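Local coordinates for N-(5'-phosphoribosyl)anthranilate isomerase (Thermococcus kodakarensis, PDB 5LHF), which catalyses the isomerisation of N-(5-phospho-beta-D-ribosyl)anthranilate to 1-(2-carboxyphenylamino)-1-deoxy-D-ribulose 5-phosphate, the third step of tryptophan synthesis from chorismate, at residues K103-P108 with D131-D136; I159-G164 with R175-A180; Y56-M61 with Y78-S83. One frame throughout, in Å; residues are numbered along the deposited sequence.

Interaction 1 of 3, residues K103-P108 with D131-D136; sequences KAFMVP and DKILLD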
loop_
_atom_site.group_PDB
_atom_site.type_symbol
_atom_site.label_atom_id
_atom_site.label_comp_id
_atom_site.label_asym_id
_atom_site.label_seq_id
_atom_site.Cartn_x
_atom_site.Cartn_y
_atom_site.Cartn_z
ATOM N N LYS A 103 0.922 7.534 -1.035
ATOM C CA LYS A 103 -0.232 7.989 -0.277
ATOM C C LYS A 103 -1.388 7.024 -0.502
ATOM O O LYS A 103 -1.712 6.700 -1.645
ATOM C CB LYS A 103 -0.634 9.404 -0.695
ATOM C CG LYS A 103 -1.921 9.893 -0.051
ATOM C CD LYS A 103 -1.694 10.583 1.291
ATOM C CE LYS A 103 -2.987 11.260 1.746
ATOM N NZ LYS A 103 -3.990 10.290 2.254
ATOM N N ALA A 104 -2.008 6.576 0.584
ATOM C CA ALA A 104 -3.172 5.700 0.517
ATOM C C ALA A 104 -4.463 6.507 0.610
ATOM O O ALA A 104 -4.588 7.409 1.443
ATOM C CB ALA A 104 -3.113 4.650 1.631
ATOM N N PHE A 105 -5.421 6.182 -0.262
ATOM C CA PHE A 105 -6.730 6.821 -0.307
ATOM C C PHE A 105 -7.815 5.769 -0.138
ATOM O O PHE A 105 -7.783 4.729 -0.802
ATOM C CB PHE A 105 -6.960 7.555 -1.639
ATOM C CG PHE A 105 -6.047 8.722 -1.861
ATOM C CD1 PHE A 105 -6.400 9.990 -1.422
ATOM C CD2 PHE A 105 -4.832 8.553 -2.505
ATOM C CE1 PHE A 105 -5.556 11.068 -1.628
ATOM C CE2 PHE A 105 -3.988 9.629 -2.717
ATOM C CZ PHE A 105 -4.354 10.891 -2.278
ATOM N N MET A 106 -8.785 6.047 0.727
ATOM C CA MET A 106 -9.971 5.206 0.781
ATOM C C MET A 106 -10.837 5.467 -0.447
ATOM O O MET A 106 -10.922 6.595 -0.942
ATOM C CB MET A 106 -10.768 5.474 2.057
ATOM C CG MET A 106 -10.083 5.023 3.342
ATOM S SD MET A 106 -11.040 5.427 4.823
ATOM C CE MET A 106 -11.110 7.216 4.701
ATOM N N VAL A 107 -11.459 4.413 -0.960
ATOM C CA VAL A 107 -12.357 4.573 -2.102
ATOM C C VAL A 107 -13.726 5.000 -1.580
ATOM O O VAL A 107 -14.397 4.216 -0.892
ATOM C CB VAL A 107 -12.450 3.283 -2.928
ATOM C CG1 VAL A 107 -13.342 3.509 -4.131
ATOM C CG2 VAL A 107 -11.062 2.819 -3.340
ATOM N N PRO A 108 -14.173 6.222 -1.869
ATOM C CA PRO A 108 -15.445 6.694 -1.312
ATOM C C PRO A 108 -16.630 5.901 -1.843
ATOM O O PRO A 108 -16.612 5.383 -2.962
ATOM C CB PRO A 108 -15.519 8.158 -1.770
ATOM C CG PRO A 108 -14.129 8.517 -2.209
ATOM C CD PRO A 108 -13.510 7.245 -2.696
ATOM N N ASP A 131 5.141 10.012 -4.995
ATOM C CA ASP A 131 5.668 9.050 -5.951
ATOM C C ASP A 131 4.573 8.099 -6.415
ATOM O O ASP A 131 4.494 7.761 -7.602
ATOM C CB ASP A 131 6.835 8.277 -5.328
ATOM C CG ASP A 131 7.586 7.405 -6.341
ATOM O OD1 ASP A 131 7.983 7.928 -7.402
ATOM O OD2 ASP A 131 7.774 6.191 -6.075
ATOM N N LYS A 132 3.704 7.669 -5.499
ATOM C CA LYS A 132 2.780 6.585 -5.800
ATOM C C LYS A 132 1.446 6.819 -5.112
ATOM O O LYS A 132 1.380 7.379 -4.015
ATOM C CB LYS A 132 3.339 5.217 -5.375
ATOM C CG LYS A 132 4.413 4.644 -6.291
ATOM C CD LYS A 132 4.651 3.166 -5.979
ATOM C CE LYS A 132 5.859 2.591 -6.720
ATOM N NZ LYS A 132 5.588 2.265 -8.141
ATOM N N ILE A 133 0.389 6.356 -5.774
ATOM C CA ILE A 133 -0.987 6.452 -5.301
ATOM C C ILE A 133 -1.475 5.043 -5.003
ATOM O O ILE A 133 -1.479 4.185 -5.897
ATOM C CB ILE A 133 -1.897 7.111 -6.351
ATOM C CG1 ILE A 133 -1.494 8.568 -6.604
ATOM C CG2 ILE A 133 -3.365 6.978 -5.963
ATOM C CD1 ILE A 133 -1.661 9.442 -5.420
ATOM N N LEU A 134 -1.889 4.794 -3.764
ATOM C CA LEU A 134 -2.508 3.524 -3.404
ATOM C C LEU A 134 -3.998 3.735 -3.176
ATOM O O LEU A 134 -4.397 4.670 -2.474
ATOM C CB LEU A 134 -1.855 2.920 -2.156
ATOM C CG LEU A 134 -2.269 1.501 -1.758
ATOM C CD1 LEU A 134 -1.053 0.722 -1.185
ATOM C CD2 LEU A 134 -3.396 1.552 -0.723
ATOM N N LEU A 135 -4.813 2.869 -3.775
ATOM C CA LEU A 135 -6.261 2.900 -3.600
ATOM C C LEU A 135 -6.657 1.716 -2.724
ATOM O O LEU A 135 -6.515 0.556 -3.130
ATOM C CB LEU A 135 -6.992 2.865 -4.950
ATOM C CG LEU A 135 -6.783 4.047 -5.904
ATOM C CD1 LEU A 135 -7.695 3.966 -7.141
ATOM C CD2 LEU A 135 -6.990 5.362 -5.178
ATOM N N ASP A 136 -7.165 2.006 -1.535
ATOM C CA ASP A 136 -7.517 0.982 -0.553
ATOM C C ASP A 136 -9.009 0.667 -0.671
ATOM O O ASP A 136 -9.851 1.437 -0.205
ATOM C CB ASP A 136 -7.153 1.470 0.845
ATOM C CG ASP A 136 -7.257 0.380 1.885
ATOM O OD1 ASP A 136 -7.469 0.718 3.061
ATOM O OD2 ASP A 136 -7.135 -0.814 1.533
HETATM O O HOH W 1 -12.095 1.889 1.205
#
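F105 packs against L135 and I133 on the neighbouring parallel strand. F105 CB lies 3.9 Å from L134 O and 4.2 Å from CD2 of L135. CG is turned anti to the carbonyl carbon (chi1 -65°), which sends the ring back along the strand to I133. The ring atom CD2 is 4.1 Å from CG2 of I133. Farther out, CE2 meets CD1 of I133 at 3.6 Å, close to the ring plane and at its edge. L134 O also lies at this edge. One face of the ring has K103 NZ above it, offset toward the rim. That ammonium group is hydrogen-bonded to A104 O and to S83 O, so two carbonyls hold it. A104 and L134 point to the other face of the sheet, where CB of A104 is 3.9 Å from CD2 of L134.

The backbones are tied by a regular ladder. L134 N donates to K103 O (2.9 Å, 173°), and D136 N donates to F105 O (2.9 Å, 174°). The ladder frays at V107, whose N makes a weak bond to D136 O. L124 of helix 114-126 touches F105 from outside. This is the parallel strand pair of a beta-alpha-beta unit in a TIM barrel.

Interaction 2 of 3, residues I159-G164 with R175-A180; sequences IVLAGG and RWVKPA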
loop_
_atom_site.group_PDB
_atom_site.type_symbol
_atom_site.label_atom_id
_atom_site.label_comp_id
_atom_site.label_asym_id
_atom_site.label_seq_id
_atom_site.Cartn_x
_atom_site.Cartn_y
_atom_site.Cartn_z
ATOM N N ILE A 159 -1.865 3.622 -10.553
ATOM C CA ILE A 159 -2.203 3.435 -9.146
ATOM C C ILE A 159 -1.802 2.034 -8.688
ATOM O O ILE A 159 -1.619 1.111 -9.487
ATOM C CB ILE A 159 -3.701 3.700 -8.898
ATOM C CG1 ILE A 159 -4.567 2.681 -9.640
ATOM C CG2 ILE A 159 -4.074 5.140 -9.302
ATOM C CD1 ILE A 159 -5.276 1.699 -8.744
ATOM N N VAL A 160 -1.655 1.885 -7.374
ATOM C CA VAL A 160 -1.454 0.594 -6.726
ATOM C C VAL A 160 -2.782 0.196 -6.096
ATOM O O VAL A 160 -3.306 0.914 -5.234
ATOM C CB VAL A 160 -0.345 0.660 -5.660
ATOM C CG1 VAL A 160 -0.181 -0.697 -4.964
ATOM C CG2 VAL A 160 0.978 1.110 -6.268
ATOM N N LEU A 161 -3.339 -0.931 -6.529
ATOM C CA LEU A 161 -4.616 -1.415 -6.011
ATOM C C LEU A 161 -4.387 -2.260 -4.765
ATOM O O LEU A 161 -3.533 -3.154 -4.767
ATOM C CB LEU A 161 -5.343 -2.246 -7.067
ATOM C CG LEU A 161 -6.753 -2.742 -6.715
ATOM C CD1 LEU A 161 -7.740 -1.594 -6.552
ATOM C CD2 LEU A 161 -7.234 -3.749 -7.795
ATOM N N ALA A 162 -5.158 -1.987 -3.709
ATOM C CA ALA A 162 -4.985 -2.681 -2.436
ATOM C C ALA A 162 -6.344 -2.971 -1.820
ATOM O O ALA A 162 -7.378 -2.453 -2.257
ATOM C CB ALA A 162 -4.138 -1.860 -1.452
ATOM N N GLY A 163 -6.327 -3.790 -0.770
ATOM C CA GLY A 163 -7.531 -4.068 -0.014
ATOM C C GLY A 163 -8.130 -5.432 -0.281
ATOM O O GLY A 163 -8.796 -5.639 -1.298
ATOM N N GLY A 164 -7.892 -6.372 0.633
ATOM C CA GLY A 164 -8.509 -7.684 0.574
ATOM C C GLY A 164 -8.147 -8.541 -0.618
ATOM O O GLY A 164 -8.910 -9.441 -0.962
ATOM N N ARG A 175 -7.865 -7.548 -13.962
ATOM C CA ARG A 175 -8.389 -7.261 -15.290
ATOM C C ARG A 175 -9.618 -6.360 -15.253
ATOM O O ARG A 175 -9.987 -5.799 -16.295
ATOM C CB ARG A 175 -8.642 -8.566 -16.049
ATOM C CG ARG A 175 -7.324 -9.241 -16.485
ATOM C CD ARG A 175 -7.527 -10.624 -17.112
ATOM N NE ARG A 175 -7.852 -11.643 -16.117
ATOM C CZ ARG A 175 -9.089 -12.014 -15.795
ATOM N NH1 ARG A 175 -10.132 -11.455 -16.386
ATOM N NH2 ARG A 175 -9.285 -12.940 -14.877
ATOM N N TRP A 176 -10.213 -6.151 -14.074
ATOM C CA TRP A 176 -11.284 -5.172 -13.913
ATOM C C TRP A 176 -10.728 -3.759 -13.760
ATOM O O TRP A 176 -11.169 -2.830 -14.445
ATOM C CB TRP A 176 -12.144 -5.546 -12.706
ATOM C CG TRP A 176 -13.405 -4.766 -12.516
ATOM C CD1 TRP A 176 -13.663 -3.476 -12.908
ATOM C CD2 TRP A 176 -14.601 -5.235 -11.882
ATOM N NE1 TRP A 176 -14.944 -3.119 -12.553
ATOM C CE2 TRP A 176 -15.540 -4.181 -11.922
ATOM C CE3 TRP A 176 -14.967 -6.445 -11.281
ATOM C CZ2 TRP A 176 -16.821 -4.301 -11.379
ATOM C CZ3 TRP A 176 -16.238 -6.564 -10.744
ATOM C CH2 TRP A 176 -17.150 -5.499 -10.800
ATOM N N VAL A 177 -9.743 -3.583 -12.883
ATOM C CA VAL A 177 -9.235 -2.242 -12.584
ATOM C C VAL A 177 -8.061 -1.858 -13.483
ATOM O O VAL A 177 -7.862 -0.672 -13.760
ATOM C CB VAL A 177 -8.847 -2.171 -11.100
ATOM C CG1 VAL A 177 -8.195 -0.823 -10.741
ATOM C CG2 VAL A 177 -10.071 -2.431 -10.231
ATOM N N LYS A 178 -7.294 -2.844 -13.947
ATOM C CA LYS A 178 -6.063 -2.628 -14.701
ATOM C C LYS A 178 -5.120 -1.639 -14.008
ATOM O O LYS A 178 -4.746 -0.615 -14.589
ATOM C CB LYS A 178 -6.363 -2.186 -16.128
ATOM C CG LYS A 178 -7.143 -3.216 -16.931
ATOM C CD LYS A 178 -7.355 -2.748 -18.354
ATOM C CE LYS A 178 -7.887 -3.872 -19.219
ATOM N NZ LYS A 178 -9.192 -4.374 -18.707
ATOM N N PRO A 179 -4.700 -1.930 -12.783
ATOM C CA PRO A 179 -3.777 -1.046 -12.071
ATOM C C PRO A 179 -2.346 -1.260 -12.543
ATOM O O PRO A 179 -2.015 -2.258 -13.193
ATOM C CB PRO A 179 -3.942 -1.486 -10.612
ATOM C CG PRO A 179 -4.163 -2.966 -10.735
ATOM C CD PRO A 179 -4.981 -3.162 -12.023
ATOM N N ALA A 180 -1.493 -0.294 -12.196
ATOM C CA ALA A 180 -0.060 -0.447 -12.416
ATOM C C ALA A 180 0.597 -1.312 -11.353
ATOM O O ALA A 180 1.679 -1.860 -11.591
ATOM C CB ALA A 180 0.626 0.916 -12.463
HETATM O O HOH W 2 -3.050 2.317 -13.075
#
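The pyrrolidine ring of P179 is met mainly along its CB-CG side. L161 CB sits there, 3.9 Å from both P179 CB and P179 CG. The carbonyl oxygen of I159 approaches the same ring at CB, 3.7 Å away. I159 CD1 reaches P179 CB at 3.9 Å from off the ring plane, and the two side chains run at a slant to each other. No atom of 159-164 lies squarely over either face.

Two branched tips complete the contact. L161 holds CG anti to its backbone N (chi1 -176°) and meets V177 tip to tip, CD2 to CG2 at 4.0 Å. I159 places CG1 between its backbone N and carbonyl carbon (chi1 64°), and its CD1 comes within 4.3 Å of V177 CG1. The polar link is slight. A180 N makes a weak, bent bond to I159 O (3.1 Å, 125°), and a water accepts from I159 N and, weakly, from A180 N.

K178 leaves the helix with positive phi, and the chain then turns through P179 toward strand 181-184. I159 also touches A154 of helix 143-156. The arrangement is the return from helix to sheet in a beta-alpha-beta crossover of the TIM barrel, with the helix end packed on the preceding strand.

Interaction 3 of 3, residues Y56-M61 with Y78-S83; sequences YLVSTM and YIQVHS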
loop_
_atom_site.group_PDB
_atom_site.type_symbol
_atom_site.label_atom_id
_atom_site.label_comp_id
_atom_site.label_asym_id
_atom_site.label_seq_id
_atom_site.Cartn_x
_atom_site.Cartn_y
_atom_site.Cartn_z
ATOM N N TYR A 56 8.566 0.195 2.729
ATOM C CA TYR A 56 7.814 1.354 3.195
ATOM C C TYR A 56 7.608 1.310 4.701
ATOM O O TYR A 56 7.238 0.273 5.253
ATOM C CB TYR A 56 6.459 1.411 2.480
ATOM C CG TYR A 56 6.601 1.825 1.037
ATOM C CD1 TYR A 56 6.958 0.901 0.057
ATOM C CD2 TYR A 56 6.391 3.139 0.661
ATOM C CE1 TYR A 56 7.111 1.291 -1.264
ATOM C CE2 TYR A 56 6.531 3.540 -0.628
ATOM C CZ TYR A 56 6.883 2.620 -1.600
ATOM O OH TYR A 56 7.023 3.074 -2.900
ATOM N N LEU A 57 7.838 2.448 5.359
ATOM C CA LEU A 57 7.367 2.656 6.727
ATOM C C LEU A 57 5.896 3.020 6.631
ATOM O O LEU A 57 5.560 4.113 6.162
ATOM C CB LEU A 57 8.165 3.764 7.412
ATOM C CG LEU A 57 7.963 3.940 8.926
ATOM C CD1 LEU A 57 8.476 2.713 9.697
ATOM C CD2 LEU A 57 8.655 5.219 9.416
ATOM N N VAL A 58 5.017 2.104 7.039
ATOM C CA VAL A 58 3.579 2.232 6.810
ATOM C C VAL A 58 2.908 2.678 8.102
ATOM O O VAL A 58 3.097 2.043 9.150
ATOM C CB VAL A 58 2.979 0.896 6.343
ATOM C CG1 VAL A 58 1.495 1.055 6.093
ATOM C CG2 VAL A 58 3.729 0.337 5.104
ATOM N N SER A 59 2.091 3.729 8.032
ATOM C CA SER A 59 1.452 4.186 9.261
ATOM C C SER A 59 0.235 5.053 8.981
ATOM O O SER A 59 0.119 5.705 7.938
ATOM C CB SER A 59 2.432 4.961 10.144
ATOM O OG SER A 59 1.831 5.262 11.406
ATOM N N THR A 60 -0.648 5.089 9.975
ATOM C CA THR A 60 -1.782 5.999 9.994
ATOM C C THR A 60 -1.501 7.257 10.799
ATOM O O THR A 60 -2.421 8.054 11.014
ATOM C CB THR A 60 -3.003 5.291 10.567
ATOM O OG1 THR A 60 -2.680 4.823 11.881
ATOM C CG2 THR A 60 -3.388 4.106 9.685
ATOM N N MET A 61 -0.262 7.442 11.261
ATOM C CA MET A 61 0.126 8.683 11.917
ATOM C C MET A 61 -0.404 9.884 11.149
ATOM O O MET A 61 -0.395 9.905 9.916
ATOM C CB MET A 61 1.647 8.768 12.038
ATOM C CG MET A 61 2.181 7.994 13.213
ATOM S SD MET A 61 3.968 8.014 13.270
ATOM C CE MET A 61 4.453 7.173 11.760
ATOM N N TYR A 78 11.337 5.258 2.358
ATOM C CA TYR A 78 10.006 5.197 1.768
ATOM C C TYR A 78 8.985 5.237 2.887
ATOM O O TYR A 78 9.166 4.570 3.906
ATOM C CB TYR A 78 9.800 3.899 0.976
ATOM C CG TYR A 78 10.707 3.792 -0.221
ATOM C CD1 TYR A 78 10.286 4.235 -1.476
ATOM C CD2 TYR A 78 11.982 3.253 -0.103
ATOM C CE1 TYR A 78 11.114 4.145 -2.577
ATOM C CE2 TYR A 78 12.813 3.159 -1.193
ATOM C CZ TYR A 78 12.376 3.609 -2.425
ATOM O OH TYR A 78 13.212 3.514 -3.514
ATOM N N ILE A 79 7.907 5.998 2.700
ATOM C CA ILE A 79 6.834 6.017 3.682
ATOM C C ILE A 79 5.505 5.857 2.963
ATOM O O ILE A 79 5.324 6.306 1.824
ATOM C CB ILE A 79 6.831 7.305 4.555
ATOM C CG1 ILE A 79 6.537 8.558 3.731
ATOM C CG2 ILE A 79 8.165 7.457 5.290
ATOM C CD1 ILE A 79 6.404 9.830 4.591
ATOM N N GLN A 80 4.584 5.178 3.630
ATOM C CA GLN A 80 3.224 5.002 3.128
ATOM C C GLN A 80 2.305 5.704 4.114
ATOM O O GLN A 80 2.157 5.262 5.257
ATOM C CB GLN A 80 2.866 3.530 2.971
ATOM C CG GLN A 80 1.386 3.268 2.663
ATOM C CD GLN A 80 1.163 1.863 2.120
ATOM O OE1 GLN A 80 2.043 1.278 1.491
ATOM N NE2 GLN A 80 0.024 1.288 2.438
ATOM N N VAL A 81 1.701 6.795 3.667
ATOM C CA VAL A 81 0.863 7.633 4.518
ATOM C C VAL A 81 -0.577 7.162 4.354
ATOM O O VAL A 81 -1.200 7.377 3.307
ATOM C CB VAL A 81 1.028 9.113 4.160
ATOM C CG1 VAL A 81 0.070 9.990 4.959
ATOM C CG2 VAL A 81 2.457 9.540 4.411
ATOM N N HIS A 82 -1.086 6.485 5.381
ATOM C CA HIS A 82 -2.445 5.956 5.466
ATOM C C HIS A 82 -3.345 6.884 6.259
ATOM O O HIS A 82 -4.083 6.445 7.146
ATOM C CB HIS A 82 -2.429 4.572 6.108
ATOM C CG HIS A 82 -2.606 3.448 5.140
ATOM N ND1 HIS A 82 -3.835 3.093 4.631
ATOM C CD2 HIS A 82 -1.713 2.587 4.602
ATOM C CE1 HIS A 82 -3.690 2.073 3.806
ATOM N NE2 HIS A 82 -2.412 1.746 3.774
ATOM N N SER A 83 -3.261 8.180 5.990
ATOM C CA SER A 83 -4.023 9.182 6.715
ATOM C C SER A 83 -4.167 10.387 5.805
ATOM O O SER A 83 -3.552 10.458 4.738
ATOM C CB SER A 83 -3.355 9.575 8.036
ATOM O OG SER A 83 -2.389 10.591 7.835
#
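Y56 and Y78 meet at the start of the two parallel strands, with CB of Y78 over one face of the Y56 ring. This CH-pi contact is 3.7 Å from Y78 CB to the Y56 ring centroid. The two rings are oblique, their planes at 55° and their centroids 5.1 Å apart. I79 O lies at the edge of the Y56 ring, 3.5 Å from CD2. Replacing the Y56 ring by the methyl of an alanine is likely to leave Y78 CB without the face it rests on and to open a gap beside M102 and K132.

Farther along, V58 and Q80 lie side by side and point the same way. V58 CG2 is 3.9 Å from Q80 CB. With chi1 at 171° and the chain extended beyond CG, the Q80 side chain runs alongside V58. Its amide passes V58 CG1, and OE1 is hydrogen-bonded to NZ of K7. V58 CG1 also touches H82 CD2 at 3.9 Å. T60 crosses H82 at a slant, CG2 to CB at 3.7 Å. S83 OG donates to M61 O (3.0 Å), a carbonyl that also takes a bond from NE1 of W67. S59 OG accepts from M61 N in an ST turn and is also hydrogen-bonded to V31 O.

The ladder alternates from L57 N to Y78 O (2.9 Å) through to H82 N to S59 O. Beyond the pair, strand 26-30 bonds to 55-59, and strand 100-106 bonds to 78-81. Helix 64-74 packs on the side of L57, S59 and I79, while Y56, Q80 and H82 touch strand 132-136 across the barrel interior.

How the interactions relate
All three contacts belong to one closed, eight-stranded parallel barrel. Along the chain interaction 3 comes first, then interaction 1, then interaction 2; each lies within a separate beta-alpha-beta unit. The centres of interactions 1 and 3 are about 11 Å apart, and their strands 78-81 and 100-106 are neighbours. The centres of interactions 1 and 2 are about 10 Å apart, and their strands 132-136 and 160-162 are neighbours. Backbone hydrogen bonds join both pairs. Interactions 2 and 3 do not touch; their centres are about 19 Å apart, on opposite sides of the chain's centre. Interaction 1 bridges them, and the three tie successive beta-alpha-beta units into one continuous run of five strands of the barrel wall.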